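Local coordinates for protein putative succinylglutamate desuccinylase / aspartoacylase (Shewanella amazonensis, PDB 3FMC) that probably acts as a zinc-dependent hydrolase of the succinylglutamate desuccinylase/aspartoacylase family, though its own substrate is not established, at residues L74-G79 with H152-T157; H180-E185 with K288-F293; E112-E117 with I127-A132; L121-L126 with G233-A238; Y37-V42 with G208-A213. All blocks are in the same frame, centred on the assembly; numbering follows the deposited sequence. Where two conformers were deposited one is given.

The contacts form two close pairs, 1 with 5 and 3 with 4, with contact 2 apart from both. Contacts 1 and 5 lie 10 Å apart between centres and touch through Asn76 ND2 and Val42 O; in sequence, contact 1 is nested inside the loop that contact 5 closes. Contacts 3 and 4, 9 Å apart between centres, share helix 123-142 and meet where Ile127 packs on Arg235. Contact 2 lies 25 Å from contact 1 between centres; its strand 176-184 is the antiparallel neighbour of 237-243, and it touches contact 4 (Pro184 with Ala238) and contact 5 (Tyr182 with Asp211). Contact 3 is local, whereas contact 5 joins strand 36-40 to helix 210-227 and contact 4 links helix 123-142 to the loop before strand 237-243.

Contact 1: residues L74-G79 with H152-T157; sequences LANPLG and HRLAVT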
# COMPACT_ATOMS: atom_id res chain seq x y z
N LEU C 74 17.82 -14.18 -3.40
CA LEU C 74 16.91 -13.34 -4.17
C LEU C 74 15.83 -14.16 -4.82
O LEU C 74 15.49 -13.98 -6.01
CB LEU C 74 17.73 -12.51 -5.19
CG LEU C 74 18.86 -11.63 -4.67
CD1 LEU C 74 19.83 -11.19 -5.77
CD2 LEU C 74 18.37 -10.43 -3.82
N ALA C 75 15.26 -15.05 -4.02
CA ALA C 75 14.35 -16.07 -4.57
C ALA C 75 12.94 -15.57 -4.99
O ALA C 75 12.20 -16.33 -5.58
CB ALA C 75 14.22 -17.30 -3.62
N ASN C 76 12.63 -14.31 -4.71
CA ASN C 76 11.32 -13.75 -5.06
C ASN C 76 11.45 -12.29 -5.47
O ASN C 76 11.10 -11.39 -4.71
CB ASN C 76 10.39 -13.91 -3.86
CG ASN C 76 8.98 -13.38 -4.13
OD1 ASN C 76 8.61 -13.12 -5.28
ND2 ASN C 76 8.18 -13.25 -3.08
N PRO C 77 11.91 -12.05 -6.71
CA PRO C 77 12.11 -10.65 -7.09
C PRO C 77 10.84 -9.77 -7.02
O PRO C 77 10.93 -8.58 -6.68
CB PRO C 77 12.72 -10.74 -8.52
CG PRO C 77 12.31 -12.10 -9.00
CD PRO C 77 12.31 -12.98 -7.80
N LEU C 78 9.66 -10.35 -7.27
CA LEU C 78 8.42 -9.56 -7.25
C LEU C 78 8.20 -9.03 -5.82
O LEU C 78 7.85 -7.87 -5.63
CB LEU C 78 7.23 -10.41 -7.73
CG LEU C 78 5.89 -9.70 -7.92
CD1 LEU C 78 5.95 -8.50 -8.74
CD2 LEU C 78 4.89 -10.69 -8.56
N GLY C 79 8.46 -9.85 -4.82
CA GLY C 79 8.29 -9.41 -3.42
C GLY C 79 9.44 -8.54 -2.95
O GLY C 79 9.26 -7.55 -2.20
N HIS C 152 1.89 -19.21 -6.62
CA HIS C 152 1.98 -20.66 -6.80
C HIS C 152 3.01 -21.02 -7.86
O HIS C 152 3.76 -22.02 -7.69
CB HIS C 152 0.61 -21.25 -7.12
CG HIS C 152 0.50 -22.73 -6.95
ND1 HIS C 152 0.73 -23.37 -5.73
CD2 HIS C 152 0.09 -23.69 -7.80
CE1 HIS C 152 0.48 -24.66 -5.86
NE2 HIS C 152 0.07 -24.88 -7.10
N ARG C 153 3.09 -20.25 -8.94
CA ARG C 153 4.07 -20.54 -9.96
C ARG C 153 5.46 -20.41 -9.34
O ARG C 153 6.34 -21.22 -9.57
CB ARG C 153 3.93 -19.63 -11.16
CG ARG C 153 5.04 -19.74 -12.17
CD ARG C 153 4.74 -18.95 -13.46
NE ARG C 153 3.66 -19.65 -14.10
CZ ARG C 153 3.82 -20.69 -14.90
NH1 ARG C 153 5.02 -21.13 -15.23
NH2 ARG C 153 2.74 -21.29 -15.36
N LEU C 154 5.68 -19.37 -8.55
CA LEU C 154 6.98 -19.21 -7.92
C LEU C 154 7.30 -20.36 -7.00
O LEU C 154 8.37 -20.98 -7.10
CB LEU C 154 7.05 -17.91 -7.13
CG LEU C 154 8.25 -17.65 -6.22
CD1 LEU C 154 9.56 -17.49 -6.99
CD2 LEU C 154 8.01 -16.46 -5.24
N ALA C 155 6.39 -20.64 -6.08
CA ALA C 155 6.60 -21.66 -5.07
C ALA C 155 6.84 -23.03 -5.65
O ALA C 155 7.74 -23.75 -5.19
CB ALA C 155 5.45 -21.69 -4.09
N VAL C 156 6.05 -23.39 -6.66
CA VAL C 156 6.15 -24.70 -7.29
C VAL C 156 7.48 -24.82 -8.06
O VAL C 156 8.09 -25.89 -8.05
CB VAL C 156 4.87 -25.06 -8.13
CG1 VAL C 156 5.08 -26.35 -8.87
CG2 VAL C 156 3.63 -25.13 -7.25
N THR C 157 7.97 -23.72 -8.64
CA THR C 157 9.27 -23.71 -9.34
C THR C 157 10.41 -23.94 -8.33
O THR C 157 11.31 -24.79 -8.56
CB THR C 157 9.47 -22.42 -10.18
OG1 THR C 157 8.38 -22.31 -11.11
CG2 THR C 157 10.84 -22.38 -10.87
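Leu154 lays its two methyl groups against the turn at Ala75 and Asn76, where the chain enters the short helix 77-80. Its CD2 sits beside the carboxamide of Asn76, 3.4 Å from OD1, while the other branch, CD1, approaches the backbone oxygen of Ala75 at 3.2 Å. The two side chains, Leu154 and Asn76, cross at about a right angle, and Leu154 reaches the turn with CG anti to its backbone N (chi1 171°). Asn76 is the N-cap of the helix: OD1 accepts a weak bond from Gly79 N at 3.3 Å, and ND2 donates to Val42 O. The amide is therefore held firmly at ND2 and only weakly at OD1, and the leucine methyl rests against it. Leu154 itself lies between Val11 of strand 4-13 and the capping turn. The side chain of Asn76 comes close to His43, Glu46 and His172, without contact, whose donor atoms may frame a vacant metal site. Across the segments the contact is purely van der Waals, and it buries Ala75 O under a methyl group with no polar partner in the model, which probably carries some desolvation cost.

Contact 2: residues H180-E185 with K288-F293; sequences HLYCPE and KNYRKF
One water is gripped by three side chains, His180 NE2 at 2.8 Å, Tyr182 OH at 2.7 Å and Tyr290 OH at 2.7 Å, and it joins strand 176-184 to strand 290-294. The direct contacts are looser. Tyr290 OH stands 4.0 Å from His180 NE2, so the water fills the role that a direct bond would otherwise play, whereas Tyr182 OH comes to 3.4 Å from Tyr290 CE2 as a van der Waals touch. Tyr290 crosses both His180 and Tyr182 at about a right angle, presenting its hydroxyl to the water and its CE2 to the other phenol. His180 places CG between its backbone N and carbonyl carbon (chi1 60°), which swings the imidazole toward Tyr290; its other nitrogen, ND1, is bonded to Cys178 O, and this leaves NE2 directed at the water. With both nitrogens held, the rotation of the imidazole is fixed. The phenol of Tyr290 also packs on Leu200 of strand 198-202 and on Met362 of strand 357-363. A sulfate ion, probably from the crystallisation liquor, lies about 5 Å from the side chain of Tyr182, which is also near the unconfirmed metal site, so this water-bridged trio is consistent with a pocket margin in the M14 zinc-exopeptidase-like fold to which the family is assigned.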
# COMPACT_ATOMS: atom_id res chain seq x y z
N HIS C 180 16.22 -18.11 15.37
CA HIS C 180 15.48 -19.28 15.72
C HIS C 180 15.39 -20.24 14.55
O HIS C 180 15.67 -19.89 13.40
CB HIS C 180 14.11 -18.98 16.39
CG HIS C 180 13.16 -18.17 15.57
ND1 HIS C 180 13.34 -16.83 15.31
CD2 HIS C 180 11.96 -18.50 15.04
CE1 HIS C 180 12.31 -16.38 14.63
NE2 HIS C 180 11.46 -17.38 14.44
N LEU C 181 15.01 -21.46 14.85
CA LEU C 181 14.97 -22.54 13.88
C LEU C 181 13.73 -23.36 13.97
O LEU C 181 13.25 -23.67 15.08
CB LEU C 181 16.15 -23.46 14.16
CG LEU C 181 16.40 -24.76 13.38
CD1 LEU C 181 16.81 -24.52 11.90
CD2 LEU C 181 17.49 -25.66 14.08
N TYR C 182 13.17 -23.67 12.80
CA TYR C 182 12.12 -24.65 12.68
C TYR C 182 12.79 -25.97 12.22
O TYR C 182 13.55 -26.03 11.20
CB TYR C 182 11.02 -24.26 11.72
CG TYR C 182 10.19 -23.07 12.15
CD1 TYR C 182 10.61 -21.77 11.95
CD2 TYR C 182 8.95 -23.27 12.74
CE1 TYR C 182 9.83 -20.69 12.34
CE2 TYR C 182 8.21 -22.24 13.16
CZ TYR C 182 8.61 -20.94 12.95
OH TYR C 182 7.77 -19.92 13.35
N CYS C 183 12.48 -27.01 12.97
CA CYS C 183 13.09 -28.33 12.81
C CYS C 183 12.00 -29.37 13.00
O CYS C 183 11.29 -29.33 14.01
CB CYS C 183 14.17 -28.51 13.87
SG CYS C 183 15.12 -30.06 13.64
N PRO C 184 11.86 -30.30 12.05
CA PRO C 184 10.86 -31.36 12.17
C PRO C 184 11.23 -32.30 13.30
O PRO C 184 12.42 -32.53 13.55
CB PRO C 184 10.95 -32.12 10.86
CG PRO C 184 11.94 -31.36 10.01
CD PRO C 184 12.64 -30.37 10.80
N GLU C 185 10.22 -32.83 13.96
CA GLU C 185 10.43 -33.72 15.10
C GLU C 185 11.31 -34.90 14.77
O GLU C 185 12.06 -35.34 15.63
CB GLU C 185 9.09 -34.19 15.67
CG GLU C 185 8.27 -33.11 16.31
CD GLU C 185 6.96 -33.63 16.84
OE1 GLU C 185 6.95 -34.78 17.35
OE2 GLU C 185 5.95 -32.92 16.73
N LYS C 288 3.19 -26.36 19.07
CA LYS C 288 1.90 -26.04 19.75
C LYS C 288 2.07 -25.09 20.94
O LYS C 288 1.13 -24.40 21.36
CB LYS C 288 1.18 -27.32 20.19
CG LYS C 288 1.82 -28.00 21.38
CD LYS C 288 1.10 -29.27 21.83
CE LYS C 288 1.89 -29.89 23.01
NZ LYS C 288 1.45 -31.25 23.44
N ASN C 289 3.28 -25.04 21.51
CA ASN C 289 3.57 -24.16 22.64
C ASN C 289 4.17 -22.78 22.27
O ASN C 289 4.56 -22.00 23.13
CB ASN C 289 4.46 -24.93 23.61
CG ASN C 289 3.73 -26.09 24.24
OD1 ASN C 289 2.53 -25.99 24.48
ND2 ASN C 289 4.43 -27.20 24.49
N TYR C 290 4.19 -22.49 20.97
CA TYR C 290 4.64 -21.21 20.42
C TYR C 290 3.38 -20.35 20.30
O TYR C 290 2.47 -20.67 19.52
CB TYR C 290 5.33 -21.43 19.06
CG TYR C 290 6.07 -20.25 18.46
CD1 TYR C 290 6.82 -19.39 19.25
CD2 TYR C 290 6.06 -20.03 17.07
CE1 TYR C 290 7.52 -18.31 18.67
CE2 TYR C 290 6.79 -19.00 16.49
CZ TYR C 290 7.52 -18.15 17.29
OH TYR C 290 8.25 -17.11 16.73
N ARG C 291 3.29 -19.33 21.14
CA ARG C 291 2.11 -18.49 21.32
C ARG C 291 2.23 -17.08 20.75
O ARG C 291 3.29 -16.46 20.81
CB ARG C 291 1.85 -18.36 22.83
CG ARG C 291 1.82 -19.70 23.59
CD ARG C 291 0.81 -20.68 23.04
NE ARG C 291 -0.57 -20.18 23.07
CZ ARG C 291 -1.38 -20.22 24.13
NH1 ARG C 291 -0.98 -20.73 25.30
NH2 ARG C 291 -2.63 -19.73 24.04
N LYS C 292 1.10 -16.56 20.28
CA LYS C 292 0.98 -15.24 19.72
C LYS C 292 0.29 -14.36 20.77
O LYS C 292 -0.82 -14.66 21.24
CB LYS C 292 0.15 -15.27 18.44
CG LYS C 292 0.74 -16.12 17.33
CD LYS C 292 -0.24 -16.32 16.19
CE LYS C 292 0.20 -17.32 15.19
NZ LYS C 292 -0.74 -17.40 13.99
N PHE C 293 0.97 -13.30 21.14
CA PHE C 293 0.46 -12.32 22.07
C PHE C 293 -0.02 -11.08 21.28
O PHE C 293 0.79 -10.33 20.69
CB PHE C 293 1.50 -11.96 23.12
CG PHE C 293 0.96 -11.01 24.16
CD1 PHE C 293 0.24 -11.49 25.24
CD2 PHE C 293 1.10 -9.64 24.03
CE1 PHE C 293 -0.30 -10.61 26.19
CE2 PHE C 293 0.56 -8.76 24.97
CZ PHE C 293 -0.13 -9.25 26.04
O HOH W 1 8.73 -17.55 14.14

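Contact 3: residues E112-E117 with I127-A132; sequences EVWYQE and ITAFRA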
# COMPACT_ATOMS: atom_id res chain seq x y z
N GLU C 112 -0.07 -44.36 0.57
CA GLU C 112 -0.26 -45.78 0.89
C GLU C 112 -0.32 -46.57 -0.43
O GLU C 112 0.41 -47.53 -0.60
CB GLU C 112 -1.51 -45.99 1.77
CG GLU C 112 -1.82 -47.47 2.07
CD GLU C 112 -0.62 -48.23 2.70
OE1 GLU C 112 -0.11 -47.78 3.75
OE2 GLU C 112 -0.21 -49.28 2.14
N VAL C 113 -1.16 -46.14 -1.38
CA VAL C 113 -1.27 -46.80 -2.69
C VAL C 113 0.02 -46.72 -3.46
O VAL C 113 0.46 -47.69 -4.05
CB VAL C 113 -2.47 -46.23 -3.53
CG1 VAL C 113 -2.46 -46.75 -4.98
CG2 VAL C 113 -3.79 -46.56 -2.84
N TRP C 114 0.67 -45.56 -3.47
CA TRP C 114 1.94 -45.43 -4.17
C TRP C 114 2.93 -46.43 -3.56
O TRP C 114 3.68 -47.11 -4.26
CB TRP C 114 2.50 -44.01 -4.04
CG TRP C 114 3.71 -43.77 -4.87
CD1 TRP C 114 3.73 -43.15 -6.08
CD2 TRP C 114 5.08 -44.14 -4.57
NE1 TRP C 114 5.02 -43.08 -6.54
CE2 TRP C 114 5.86 -43.71 -5.65
CE3 TRP C 114 5.71 -44.80 -3.49
CZ2 TRP C 114 7.24 -43.89 -5.70
CZ3 TRP C 114 7.08 -44.99 -3.53
CH2 TRP C 114 7.83 -44.54 -4.64
N TYR C 115 2.97 -46.48 -2.22
CA TYR C 115 3.88 -47.41 -1.55
C TYR C 115 3.62 -48.86 -1.98
O TYR C 115 4.55 -49.58 -2.38
CB TYR C 115 3.81 -47.28 -0.04
CG TYR C 115 4.70 -48.29 0.63
CD1 TYR C 115 6.07 -48.10 0.68
CD2 TYR C 115 4.16 -49.44 1.21
CE1 TYR C 115 6.91 -49.05 1.28
CE2 TYR C 115 4.98 -50.40 1.81
CZ TYR C 115 6.36 -50.19 1.85
OH TYR C 115 7.19 -51.11 2.46
N GLN C 116 2.37 -49.29 -1.91
CA GLN C 116 2.03 -50.67 -2.30
C GLN C 116 2.51 -50.98 -3.72
O GLN C 116 3.09 -52.04 -3.96
CB GLN C 116 0.53 -50.97 -2.11
CG GLN C 116 0.11 -50.99 -0.60
CD GLN C 116 0.95 -51.97 0.27
OE1 GLN C 116 1.25 -53.10 -0.13
NE2 GLN C 116 1.31 -51.53 1.47
N GLU C 117 2.33 -50.03 -4.62
CA GLU C 117 2.74 -50.19 -6.03
C GLU C 117 4.24 -50.19 -6.28
O GLU C 117 4.68 -50.59 -7.35
CB GLU C 117 2.05 -49.13 -6.88
CG GLU C 117 0.53 -49.28 -6.83
CD GLU C 117 -0.26 -48.26 -7.63
OE1 GLU C 117 0.31 -47.21 -8.03
OE2 GLU C 117 -1.47 -48.52 -7.84
N ILE C 127 13.20 -44.86 -3.54
CA ILE C 127 13.49 -43.45 -3.23
C ILE C 127 13.64 -42.62 -4.51
O ILE C 127 13.10 -41.52 -4.63
CB ILE C 127 14.76 -43.33 -2.31
CG1 ILE C 127 14.45 -43.94 -0.94
CG2 ILE C 127 15.23 -41.85 -2.13
CD1 ILE C 127 15.72 -44.11 -0.09
N THR C 128 14.36 -43.15 -5.48
CA THR C 128 14.53 -42.48 -6.76
C THR C 128 13.16 -42.31 -7.43
O THR C 128 12.86 -41.26 -8.00
CB THR C 128 15.53 -43.27 -7.65
OG1 THR C 128 16.81 -43.24 -7.02
CG2 THR C 128 15.63 -42.69 -9.05
N ALA C 129 12.34 -43.35 -7.35
CA ALA C 129 11.01 -43.32 -7.97
C ALA C 129 10.11 -42.27 -7.30
O ALA C 129 9.33 -41.58 -7.98
CB ALA C 129 10.37 -44.70 -7.90
N PHE C 130 10.21 -42.17 -5.98
CA PHE C 130 9.37 -41.25 -5.21
C PHE C 130 9.73 -39.82 -5.56
O PHE C 130 8.83 -39.01 -5.78
CB PHE C 130 9.48 -41.50 -3.70
CG PHE C 130 8.40 -40.84 -2.89
CD1 PHE C 130 7.10 -41.31 -2.92
CD2 PHE C 130 8.70 -39.78 -2.04
CE1 PHE C 130 6.11 -40.71 -2.15
CE2 PHE C 130 7.74 -39.21 -1.27
CZ PHE C 130 6.42 -39.68 -1.33
N ARG C 131 11.02 -39.55 -5.62
CA ARG C 131 11.53 -38.25 -5.96
C ARG C 131 11.02 -37.87 -7.35
O ARG C 131 10.60 -36.75 -7.56
CB ARG C 131 13.05 -38.21 -5.96
CG ARG C 131 13.61 -36.79 -6.12
CD ARG C 131 15.10 -36.68 -5.92
NE ARG C 131 15.58 -37.64 -4.94
CZ ARG C 131 15.69 -37.47 -3.62
NH1 ARG C 131 15.39 -36.34 -3.01
NH2 ARG C 131 16.13 -38.49 -2.90
N ALA C 132 11.07 -38.81 -8.28
CA ALA C 132 10.63 -38.55 -9.65
C ALA C 132 9.15 -38.22 -9.68
O ALA C 132 8.74 -37.32 -10.43
CB ALA C 132 10.97 -39.76 -10.58
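A helix-helix contact with an aromatic pair at its centre joins helix 111-118 to helix 123-142, the two being linked by a short connection. The indole of Trp114 lies across the backbone of the second helix, its CZ2 3.4 Å from Phe130 CA and 3.9 Å from Ala129 CB. Trp114 CH2 comes to 3.6 Å from Phe130 CB. The pair is T-shaped: the edge of Phe130 points at the face of the six-membered ring of Trp114, with centroids 4.9 Å apart and planes at 78°. Phe130 CD1 hangs over that face, nearer the rim than the middle, while the carbonyl carbon of Ala129 meets the indole at its edge. Trp114 reaches over with CG anti to the backbone N (chi1 -173°), and its NE1 is bonded to Thr133 OG1, which settles the rotation of the indole. A leucine here would probably open a gap beside Ala129 and Phe130, strip the phenyl edge of its aromatic face and leave Thr133 without that donor. Further aromatic groups extend the cluster: Trp114 stacks with His118, and Phe130 meets Trp218 edge-to-face. Helix 210-227 lies next to both helices, Phe130 touching its Pro217 and Trp218, and Glu112 and Tyr115 its Val224, so the pair is packed against that third helix at the periphery of the domain.

Contact 4: residues L121-L126 with G233-A238; sequences LDDDTL and GVRVSA
Asp123 and Arg235 form a single salt bridge at the surface, OD2 to NH2 at 3.4 Å, a long one that is a charge contact and not a hydrogen bond. The carboxylate oxygen lies at the edge of the guanidinium, near its plane, but the two planar groups are turned 82° against each other, so they do not pair side by side. The other oxygen, Asp123 OD1, forms a salt bridge with Arg230 NH2, leaving the carboxylate shared between two arginines. Arg230 NH2 also bonds Leu121 O. On the Arg235 side, NE makes a weak bond to Leu232 O, while NH1 has Asp124 OD1 nearby at 4.6 Å, an attraction of charge alone. Arg235 is bent at chi2 (-81°), which brings NH2 to Asp123. Just before the helix, Asp122 is the N-cap: OD2 accepts from Thr125 N at 2.8 Å, approached almost in line with its C-O bond. Asp123 and Asp124, in the first turn, lie near Arg230 and Arg235. With Arg235 modelled in two conformers, of which this bridge describes one, the link is tentative, and the chemistry suggests a modest electrostatic tether between the start of helix 123-142 and the loop leading into strand 237-243.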
# COMPACT_ATOMS: atom_id res chain seq x y z
N LEU C 121 10.33 -52.77 -4.84
CA LEU C 121 11.61 -52.15 -5.17
C LEU C 121 12.52 -52.08 -3.98
O LEU C 121 12.05 -51.99 -2.85
CB LEU C 121 11.39 -50.72 -5.70
CG LEU C 121 10.57 -50.61 -6.98
CD1 LEU C 121 10.38 -49.14 -7.35
CD2 LEU C 121 11.30 -51.35 -8.07
N ASP C 122 13.82 -52.07 -4.22
CA ASP C 122 14.79 -51.92 -3.14
C ASP C 122 14.74 -50.46 -2.67
O ASP C 122 14.16 -49.62 -3.37
CB ASP C 122 16.21 -52.34 -3.54
CG ASP C 122 16.79 -51.53 -4.71
OD1 ASP C 122 17.19 -52.16 -5.72
OD2 ASP C 122 16.88 -50.29 -4.63
N ASP C 123 15.31 -50.18 -1.50
CA ASP C 123 15.25 -48.83 -0.92
C ASP C 123 15.67 -47.72 -1.88
O ASP C 123 14.90 -46.80 -2.10
CB ASP C 123 16.06 -48.73 0.37
CG ASP C 123 15.41 -49.48 1.54
OD1 ASP C 123 14.36 -50.12 1.37
OD2 ASP C 123 15.99 -49.40 2.64
N ASP C 124 16.87 -47.82 -2.46
CA ASP C 124 17.36 -46.79 -3.36
C ASP C 124 16.50 -46.59 -4.62
O ASP C 124 16.31 -45.47 -5.08
CB ASP C 124 18.81 -47.05 -3.80
CG ASP C 124 19.83 -46.76 -2.69
OD1 ASP C 124 19.48 -46.18 -1.63
OD2 ASP C 124 21.02 -47.11 -2.91
N THR C 125 15.98 -47.67 -5.17
CA THR C 125 15.16 -47.53 -6.36
C THR C 125 13.80 -46.95 -6.00
O THR C 125 13.23 -46.20 -6.78
CB THR C 125 15.03 -48.90 -7.06
OG1 THR C 125 16.34 -49.36 -7.41
CG2 THR C 125 14.21 -48.80 -8.30
N LEU C 126 13.27 -47.32 -4.83
CA LEU C 126 11.98 -46.81 -4.35
C LEU C 126 12.10 -45.28 -4.14
O LEU C 126 11.25 -44.51 -4.57
CB LEU C 126 11.55 -47.54 -3.08
CG LEU C 126 10.16 -47.28 -2.50
CD1 LEU C 126 9.72 -48.46 -1.61
CD2 LEU C 126 10.11 -45.97 -1.73
N GLY C 233 13.18 -44.69 6.64
CA GLY C 233 13.70 -43.47 7.21
C GLY C 233 13.08 -42.30 6.43
O GLY C 233 12.55 -42.51 5.35
N VAL C 234 13.16 -41.08 6.98
CA VAL C 234 12.69 -39.86 6.30
C VAL C 234 13.91 -39.46 5.49
O VAL C 234 14.90 -39.03 6.06
CB VAL C 234 12.23 -38.81 7.29
CG1 VAL C 234 11.55 -37.60 6.54
CG2 VAL C 234 11.25 -39.46 8.28
N ARG C 235 13.83 -39.59 4.17
CA ARG C 235 15.01 -39.42 3.32
C ARG C 235 15.30 -37.99 2.87
O ARG C 235 16.09 -37.79 1.95
CB ARG C 235 14.92 -40.37 2.11
CG ARG C 235 14.84 -41.84 2.50
CD ARG C 235 16.20 -42.45 2.82
NE ARG C 235 16.05 -43.88 3.10
CZ ARG C 235 16.98 -44.82 2.92
NH1 ARG C 235 18.17 -44.51 2.40
NH2 ARG C 235 16.71 -46.08 3.22
N VAL C 236 14.67 -37.02 3.51
CA VAL C 236 14.98 -35.61 3.26
C VAL C 236 14.96 -34.82 4.55
O VAL C 236 14.10 -35.05 5.39
CB VAL C 236 14.01 -34.97 2.21
CG1 VAL C 236 13.80 -33.43 2.46
CG2 VAL C 236 14.50 -35.28 0.76
N SER C 237 15.90 -33.89 4.69
CA SER C 237 15.99 -33.00 5.82
C SER C 237 15.50 -31.65 5.26
O SER C 237 15.90 -31.27 4.19
CB SER C 237 17.42 -32.90 6.33
OG SER C 237 17.80 -34.16 6.86
N ALA C 238 14.66 -30.94 6.00
CA ALA C 238 14.14 -29.62 5.56
C ALA C 238 13.95 -28.79 6.82
O ALA C 238 13.13 -29.12 7.70
CB ALA C 238 12.85 -29.74 4.78

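Contact 5: residues Y37-V42 with G208-A213; sequences YIQANV and GAMDEA
Tyr37, near the start of strand 36-40, touches the selenomethionine at Met210 with its ring carbon CE2, 4.1 Å from CE, and the two side chains cross at about a right angle. Its hydroxyl donates to Gln39 OE1 at 2.8 Å, in the carbonyl plane of that amide. Two residues on, Gln39 meets Met210 more closely: OE1 lies 3.4 Å and NE2 3.5 Å from Met210 CE; the two side chains come from opposite directions. Gln39 places CG between its backbone N and carbonyl carbon (chi1 65°) and runs extended beyond it, which carries the amide across to the helix. NE2 is engaged by Asp170 OD1 and Tyr104 OH. Replacing Gln39 with a leucine would probably leave the Tyr37 hydroxyl, Tyr104 and Asp170 without their amide partner and disturb the seat of the methyl. Met210, bent at chi2 and chi3, folds its methyl back to the strand from the first turn of helix 210-227, with its N bonded to Asn101 OD1. Both polar atoms of the Gln39 amide are thus answered, implying that the buried methyl lies on a polar group whose needs are met by its own neighbours.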
# COMPACT_ATOMS: atom_id res chain seq x y z
N TYR C 37 20.06 -28.02 -1.07
CA TYR C 37 19.38 -26.90 -1.72
C TYR C 37 19.12 -25.82 -0.66
O TYR C 37 18.53 -26.12 0.37
CB TYR C 37 18.10 -27.34 -2.36
CG TYR C 37 17.28 -26.19 -2.92
CD1 TYR C 37 17.46 -25.73 -4.22
CD2 TYR C 37 16.32 -25.57 -2.13
CE1 TYR C 37 16.66 -24.64 -4.72
CE2 TYR C 37 15.54 -24.52 -2.62
CZ TYR C 37 15.73 -24.06 -3.93
OH TYR C 37 14.99 -23.02 -4.44
N ILE C 38 19.60 -24.61 -0.92
CA ILE C 38 19.49 -23.47 0.02
C ILE C 38 18.86 -22.30 -0.73
O ILE C 38 19.28 -21.99 -1.85
CB ILE C 38 20.87 -23.03 0.56
CG1 ILE C 38 21.63 -24.26 1.08
CG2 ILE C 38 20.73 -21.92 1.62
CD1 ILE C 38 23.03 -23.95 1.69
N GLN C 39 17.84 -21.68 -0.13
CA GLN C 39 17.22 -20.48 -0.71
C GLN C 39 17.04 -19.40 0.34
O GLN C 39 17.00 -19.68 1.53
CB GLN C 39 15.88 -20.79 -1.40
CG GLN C 39 14.77 -21.27 -0.49
CD GLN C 39 13.50 -21.58 -1.19
OE1 GLN C 39 13.50 -21.94 -2.36
NE2 GLN C 39 12.39 -21.42 -0.49
N ALA C 40 16.89 -18.16 -0.13
CA ALA C 40 16.72 -17.00 0.74
C ALA C 40 15.78 -16.01 0.08
O ALA C 40 15.73 -15.92 -1.17
CB ALA C 40 18.07 -16.27 0.95
N ASN C 41 15.14 -15.22 0.93
CA ASN C 41 14.44 -13.95 0.55
C ASN C 41 13.15 -14.22 -0.25
O ASN C 41 12.77 -13.45 -1.17
CB ASN C 41 15.45 -13.05 -0.22
CG ASN C 41 15.17 -11.53 -0.16
OD1 ASN C 41 15.86 -10.76 -0.86
ND2 ASN C 41 14.23 -11.08 0.68
N VAL C 42 12.49 -15.34 0.07
CA VAL C 42 11.17 -15.63 -0.48
C VAL C 42 10.23 -14.54 0.05
O VAL C 42 9.33 -14.05 -0.68
CB VAL C 42 10.70 -17.09 -0.17
CG1 VAL C 42 9.18 -17.28 -0.45
CG2 VAL C 42 11.47 -18.11 -1.07
N GLY C 208 1.45 -25.11 3.98
CA GLY C 208 1.69 -24.21 2.86
C GLY C 208 3.12 -23.74 2.64
O GLY C 208 3.40 -23.19 1.60
N ALA C 209 4.01 -24.00 3.59
CA ALA C 209 5.40 -23.54 3.58
C ALA C 209 6.38 -24.50 2.89
O ALA C 209 6.11 -25.66 2.72
CB ALA C 209 5.89 -23.25 5.04
N MSE C 210 7.55 -23.97 2.52
CA MSE C 210 8.56 -24.78 1.80
C MSE C 210 9.03 -26.00 2.57
O MSE C 210 9.13 -27.09 2.00
CB MSE C 210 9.79 -23.93 1.50
CG MSE C 210 11.02 -24.77 1.01
SE MSE C 210 10.72 -25.85 -0.55
CE MSE C 210 11.57 -24.62 -1.79
N ASP C 211 9.41 -25.83 3.84
CA ASP C 211 9.93 -26.96 4.63
C ASP C 211 8.95 -28.10 4.67
O ASP C 211 9.28 -29.22 4.32
CB ASP C 211 10.45 -26.56 6.02
CG ASP C 211 9.44 -25.83 6.92
OD1 ASP C 211 8.26 -25.58 6.55
OD2 ASP C 211 9.90 -25.44 8.03
N GLU C 212 7.71 -27.80 5.01
CA GLU C 212 6.65 -28.81 5.00
C GLU C 212 6.46 -29.44 3.63
O GLU C 212 6.33 -30.65 3.48
CB GLU C 212 5.35 -28.16 5.42
CG GLU C 212 5.40 -27.56 6.83
CD GLU C 212 4.42 -26.40 7.00
OE1 GLU C 212 3.72 -26.00 6.03
OE2 GLU C 212 4.40 -25.86 8.11
N ALA C 213 6.45 -28.61 2.59
CA ALA C 213 6.26 -29.11 1.24
C ALA C 213 7.37 -30.10 0.90
O ALA C 213 7.14 -31.07 0.20
CB ALA C 213 6.26 -27.92 0.26